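Local coordinates for protein branched-chain alpha-ketoacid decarboxylase (Lactococcus lactis, PDB 2VBF) that probably decarboxylates branched-chain and aromatic alpha-keto acids to aldehydes, using thiamine diphosphate and a magnesium ion, at residues Q215-K226 against V346-I356. Residues are numbered along the deposited sequence; the frame is centred on the assembly and turned at random.
Sequences QVILSKIEESLK and VVSSLSELKGI
L218 and I221 of helix 215-226 pack on V346, L350 and L353 in the central domain of this thiamine diphosphate enzyme. The helix packs on one face of the domain's mixed beta sheet, over strands 298-302 and 323-326. Segment 346-356 runs beside it, leading from the end of a short helix through a 3-10 turn into a loop.

The tight part is apolar. L218 CD2 lies 4.0 Å from L350 CD2. I221 places CG2 anti to its backbone N, and this branch meets L350 CD2 and L353 CD1; the I221 and L350 side chains cross at about a right angle. I217 CG2 touches V346 CG1 at 4.0 Å. Below this layer, I221 rests on L300 and I324 of the sheet. Further along the helix, L225 CD1 meets I356 CD1 at 3.9 Å, and F251 of helix 245-255 also touches L225.

The solvent side is polar. It is loose at Q215 and E352, where NE2 and OE1 stay 4.2 Å apart. The other end is bonded. E222 extends fully, with CG anti to the backbone N (chi1 -175°), and lays its chain over L353 CD2. E222 OE2 forms a salt bridge with K226 NZ, one turn on in the same helix, which meets it on the anti side. OE2 also accepts a bond from a water that in turn accepts from K354 N. With an alanine in place of this glutamate, K226 would probably lose its charged mate, the water link would break and part of the cover over L353 CD2 would go. K226 crosses I356, its CG 3.8 Å from I356 CG1. K226 NZ gives the one hydrogen bond between the two segments, 2.8 Å to K354 O, with a C=O...N angle of 164°.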
loop_
_atom_site.group_PDB
_atom_site.type_symbol
_atom_site.label_atom_id
_atom_site.label_comp_id
_atom_site.label_asym_id
_atom_site.label_seq_id
_atom_site.Cartn_x
_atom_site.Cartn_y
_atom_site.Cartn_z
ATOM N N GLN A 215 -5.823 -43.295 -6.246
ATOM C CA GLN A 215 -5.517 -44.385 -7.175
ATOM C C GLN A 215 -6.642 -44.576 -8.193
ATOM O O GLN A 215 -6.381 -44.861 -9.357
ATOM C CB GLN A 215 -5.224 -45.697 -6.429
ATOM C CG GLN A 215 -4.104 -46.516 -7.063
ATOM C CD GLN A 215 -2.779 -45.757 -7.122
ATOM O OE1 GLN A 215 -2.383 -45.087 -6.158
ATOM N NE2 GLN A 215 -2.093 -45.851 -8.259
ATOM N N VAL A 216 -7.884 -44.410 -7.752
ATOM C CA VAL A 216 -9.029 -44.409 -8.657
ATOM C C VAL A 216 -8.933 -43.253 -9.662
ATOM O O VAL A 216 -9.204 -43.439 -10.852
ATOM C CB VAL A 216 -10.365 -44.293 -7.895
ATOM C CG1 VAL A 216 -11.525 -44.212 -8.873
ATOM C CG2 VAL A 216 -10.557 -45.479 -6.951
ATOM N N ILE A 217 -8.565 -42.066 -9.180
ATOM C CA ILE A 217 -8.403 -40.902 -10.062
ATOM C C ILE A 217 -7.333 -41.190 -11.107
ATOM O O ILE A 217 -7.540 -40.936 -12.295
ATOM C CB ILE A 217 -8.049 -39.607 -9.284
ATOM C CG1 ILE A 217 -9.281 -39.067 -8.547
ATOM C CG2 ILE A 217 -7.528 -38.535 -10.244
ATOM C CD1 ILE A 217 -9.017 -37.835 -7.700
ATOM N N LEU A 218 -6.200 -41.739 -10.673
ATOM C CA LEU A 218 -5.118 -42.078 -11.598
ATOM C C LEU A 218 -5.539 -43.125 -12.637
ATOM O O LEU A 218 -5.179 -43.018 -13.808
ATOM C CB LEU A 218 -3.881 -42.558 -10.836
ATOM C CG LEU A 218 -3.050 -41.417 -10.259
ATOM C CD1 LEU A 218 -2.200 -41.924 -9.105
ATOM C CD2 LEU A 218 -2.194 -40.778 -11.354
ATOM N N SER A 219 -6.296 -44.127 -12.198
ATOM C CA SER A 219 -6.780 -45.184 -13.096
ATOM C C SER A 219 -7.713 -44.637 -14.169
ATOM O O SER A 219 -7.622 -45.028 -15.339
ATOM C CB SER A 219 -7.491 -46.280 -12.300
ATOM O OG SER A 219 -6.558 -46.960 -11.478
ATOM N N LYS A 220 -8.604 -43.733 -13.770
ATOM C CA LYS A 220 -9.514 -43.093 -14.719
ATOM C C LYS A 220 -8.778 -42.161 -15.686
ATOM O O LYS A 220 -9.132 -42.077 -16.866
ATOM C CB LYS A 220 -10.637 -42.350 -13.987
ATOM C CG LYS A 220 -11.937 -43.152 -13.891
ATOM C CD LYS A 220 -12.671 -42.894 -12.581
ATOM C CE LYS A 220 -14.172 -43.139 -12.709
ATOM N NZ LYS A 220 -14.502 -44.458 -13.330
ATOM N N ILE A 221 -7.747 -41.471 -15.198
ATOM C CA ILE A 221 -6.926 -40.634 -16.076
ATOM C C ILE A 221 -6.194 -41.514 -17.088
ATOM O O ILE A 221 -6.175 -41.217 -18.282
ATOM C CB ILE A 221 -5.914 -39.780 -15.287
ATOM C CG1 ILE A 221 -6.646 -38.679 -14.515
ATOM C CG2 ILE A 221 -4.864 -39.180 -16.228
ATOM C CD1 ILE A 221 -5.781 -37.971 -13.483
ATOM N N GLU A 222 -5.610 -42.605 -16.599
ATOM C CA GLU A 222 -4.902 -43.551 -17.458
ATOM C C GLU A 222 -5.808 -44.119 -18.545
ATOM O O GLU A 222 -5.466 -44.088 -19.719
ATOM C CB GLU A 222 -4.344 -44.697 -16.633
ATOM C CG GLU A 222 -3.483 -45.657 -17.433
ATOM C CD GLU A 222 -2.955 -46.797 -16.590
ATOM O OE1 GLU A 222 -3.447 -46.981 -15.452
ATOM O OE2 GLU A 222 -2.054 -47.509 -17.081
ATOM N N GLU A 223 -6.956 -44.646 -18.129
ATOM C CA GLU A 223 -7.945 -45.213 -19.049
ATOM C C GLU A 223 -8.348 -44.181 -20.101
ATOM O O GLU A 223 -8.332 -44.453 -21.310
ATOM C CB GLU A 223 -9.167 -45.668 -18.244
ATOM C CG GLU A 223 -10.338 -46.201 -19.056
ATOM C CD GLU A 223 -11.536 -46.552 -18.186
ATOM O OE1 GLU A 223 -11.740 -45.888 -17.140
ATOM O OE2 GLU A 223 -12.284 -47.488 -18.554
ATOM N N SER A 224 -8.691 -42.984 -19.629
ATOM C CA SER A 224 -9.132 -41.915 -20.515
ATOM C C SER A 224 -8.059 -41.526 -21.524
ATOM O O SER A 224 -8.349 -41.324 -22.704
ATOM C CB SER A 224 -9.558 -40.694 -19.703
ATOM O OG SER A 224 -10.635 -41.018 -18.845
ATOM N N LEU A 225 -6.817 -41.425 -21.061
ATOM C CA LEU A 225 -5.722 -41.014 -21.935
ATOM C C LEU A 225 -5.421 -42.064 -23.003
ATOM O O LEU A 225 -5.148 -41.721 -24.146
ATOM C CB LEU A 225 -4.455 -40.692 -21.126
ATOM C CG LEU A 225 -4.481 -39.359 -20.380
ATOM C CD1 LEU A 225 -3.301 -39.258 -19.410
ATOM C CD2 LEU A 225 -4.525 -38.164 -21.372
ATOM N N LYS A 226 -5.471 -43.336 -22.621
ATOM C CA LYS A 226 -5.146 -44.428 -23.542
ATOM C C LYS A 226 -6.253 -44.678 -24.557
ATOM O O LYS A 226 -5.968 -45.108 -25.670
ATOM C CB LYS A 226 -4.818 -45.708 -22.768
ATOM C CG LYS A 226 -3.490 -45.631 -22.035
ATOM C CD LYS A 226 -3.232 -46.849 -21.162
ATOM C CE LYS A 226 -1.748 -46.969 -20.798
ATOM N NZ LYS A 226 -1.499 -48.036 -19.785
ATOM N N VAL A 346 -1.352 -36.606 -6.609
ATOM C CA VAL A 346 -1.897 -37.128 -7.858
ATOM C C VAL A 346 -1.039 -36.694 -9.048
ATOM O O VAL A 346 -0.659 -37.521 -9.878
ATOM C CB VAL A 346 -3.387 -36.759 -8.042
ATOM C CG1 VAL A 346 -3.891 -37.246 -9.386
ATOM C CG2 VAL A 346 -4.222 -37.369 -6.915
ATOM N N VAL A 347 -0.683 -35.411 -9.111
ATOM C CA VAL A 347 0.106 -34.907 -10.237
ATOM C C VAL A 347 1.470 -35.588 -10.320
ATOM O O VAL A 347 1.923 -35.942 -11.409
ATOM C CB VAL A 347 0.253 -33.369 -10.180
ATOM C CG1 VAL A 347 1.205 -32.865 -11.261
ATOM C CG2 VAL A 347 -1.114 -32.721 -10.322
ATOM N N SER A 348 2.107 -35.806 -9.167
ATOM C CA SER A 348 3.424 -36.447 -9.140
ATOM C C SER A 348 3.356 -37.956 -9.414
ATOM O O SER A 348 4.383 -38.585 -9.663
ATOM C CB SER A 348 4.135 -36.179 -7.808
ATOM O OG SER A 348 3.410 -36.709 -6.719
ATOM N N SER A 349 2.154 -38.533 -9.381
ATOM C CA SER A 349 1.972 -39.952 -9.704
ATOM C C SER A 349 1.678 -40.178 -11.193
ATOM O O SER A 349 1.511 -41.319 -11.633
ATOM C CB SER A 349 0.855 -40.560 -8.849
ATOM O OG SER A 349 -0.397 -39.955 -9.128
ATOM N N LEU A 350 1.619 -39.099 -11.975
ATOM C CA LEU A 350 1.309 -39.219 -13.403
ATOM C C LEU A 350 2.379 -40.000 -14.174
ATOM O O LEU A 350 2.053 -40.721 -15.117
ATOM C CB LEU A 350 1.096 -37.846 -14.043
ATOM C CG LEU A 350 -0.214 -37.131 -13.699
ATOM C CD1 LEU A 350 -0.227 -35.738 -14.326
ATOM C CD2 LEU A 350 -1.441 -37.939 -14.142
ATOM N N SER A 351 3.645 -39.866 -13.781
ATOM C CA SER A 351 4.720 -40.599 -14.467
ATOM C C SER A 351 4.911 -42.042 -13.943
ATOM O O SER A 351 5.788 -42.758 -14.420
ATOM C CB SER A 351 6.034 -39.799 -14.474
ATOM O OG SER A 351 6.064 -38.881 -15.565
ATOM N N GLU A 352 4.090 -42.463 -12.981
ATOM C CA GLU A 352 3.892 -43.892 -12.705
ATOM C C GLU A 352 3.100 -44.550 -13.839
ATOM O O GLU A 352 3.114 -45.781 -13.978
ATOM C CB GLU A 352 3.092 -44.124 -11.418
ATOM C CG GLU A 352 3.811 -43.876 -10.093
ATOM C CD GLU A 352 2.871 -44.036 -8.894
ATOM O OE1 GLU A 352 1.853 -44.765 -9.012
ATOM O OE2 GLU A 352 3.146 -43.429 -7.827
ATOM N N LEU A 353 2.362 -43.741 -14.603
ATOM C CA LEU A 353 1.529 -44.257 -15.680
ATOM C C LEU A 353 2.419 -44.563 -16.867
ATOM O O LEU A 353 3.187 -43.711 -17.326
ATOM C CB LEU A 353 0.432 -43.265 -16.083
ATOM C CG LEU A 353 -0.516 -42.792 -14.975
ATOM C CD1 LEU A 353 -1.587 -41.892 -15.563
ATOM C CD2 LEU A 353 -1.156 -43.957 -14.232
ATOM N N LYS A 354 2.304 -45.793 -17.347
ATOM C CA LYS A 354 3.112 -46.287 -18.437
ATOM C C LYS A 354 2.254 -46.584 -19.659
ATOM O O LYS A 354 1.052 -46.841 -19.554
ATOM C CB LYS A 354 3.845 -47.558 -17.994
ATOM C CG LYS A 354 4.853 -47.334 -16.875
ATOM C CD LYS A 354 6.057 -46.553 -17.379
ATOM C CE LYS A 354 6.966 -46.113 -16.269
ATOM N NZ LYS A 354 8.107 -45.351 -16.816
ATOM N N GLY A 355 2.884 -46.544 -20.822
ATOM C CA GLY A 355 2.254 -46.973 -22.045
ATOM C C GLY A 355 1.363 -45.948 -22.713
ATOM O O GLY A 355 0.705 -46.274 -23.686
ATOM N N ILE A 356 1.357 -44.718 -22.199
ATOM C CA ILE A 356 0.604 -43.633 -22.823
ATOM C C ILE A 356 1.479 -42.964 -23.870
ATOM O O ILE A 356 2.557 -42.450 -23.552
ATOM C CB ILE A 356 0.114 -42.583 -21.794
ATOM C CG1 ILE A 356 -0.788 -43.239 -20.743
ATOM C CG2 ILE A 356 -0.635 -41.465 -22.511
ATOM C CD1 ILE A 356 -0.989 -42.419 -19.482
HETATM O O HOH W 1 0.483 -47.640 -16.160
#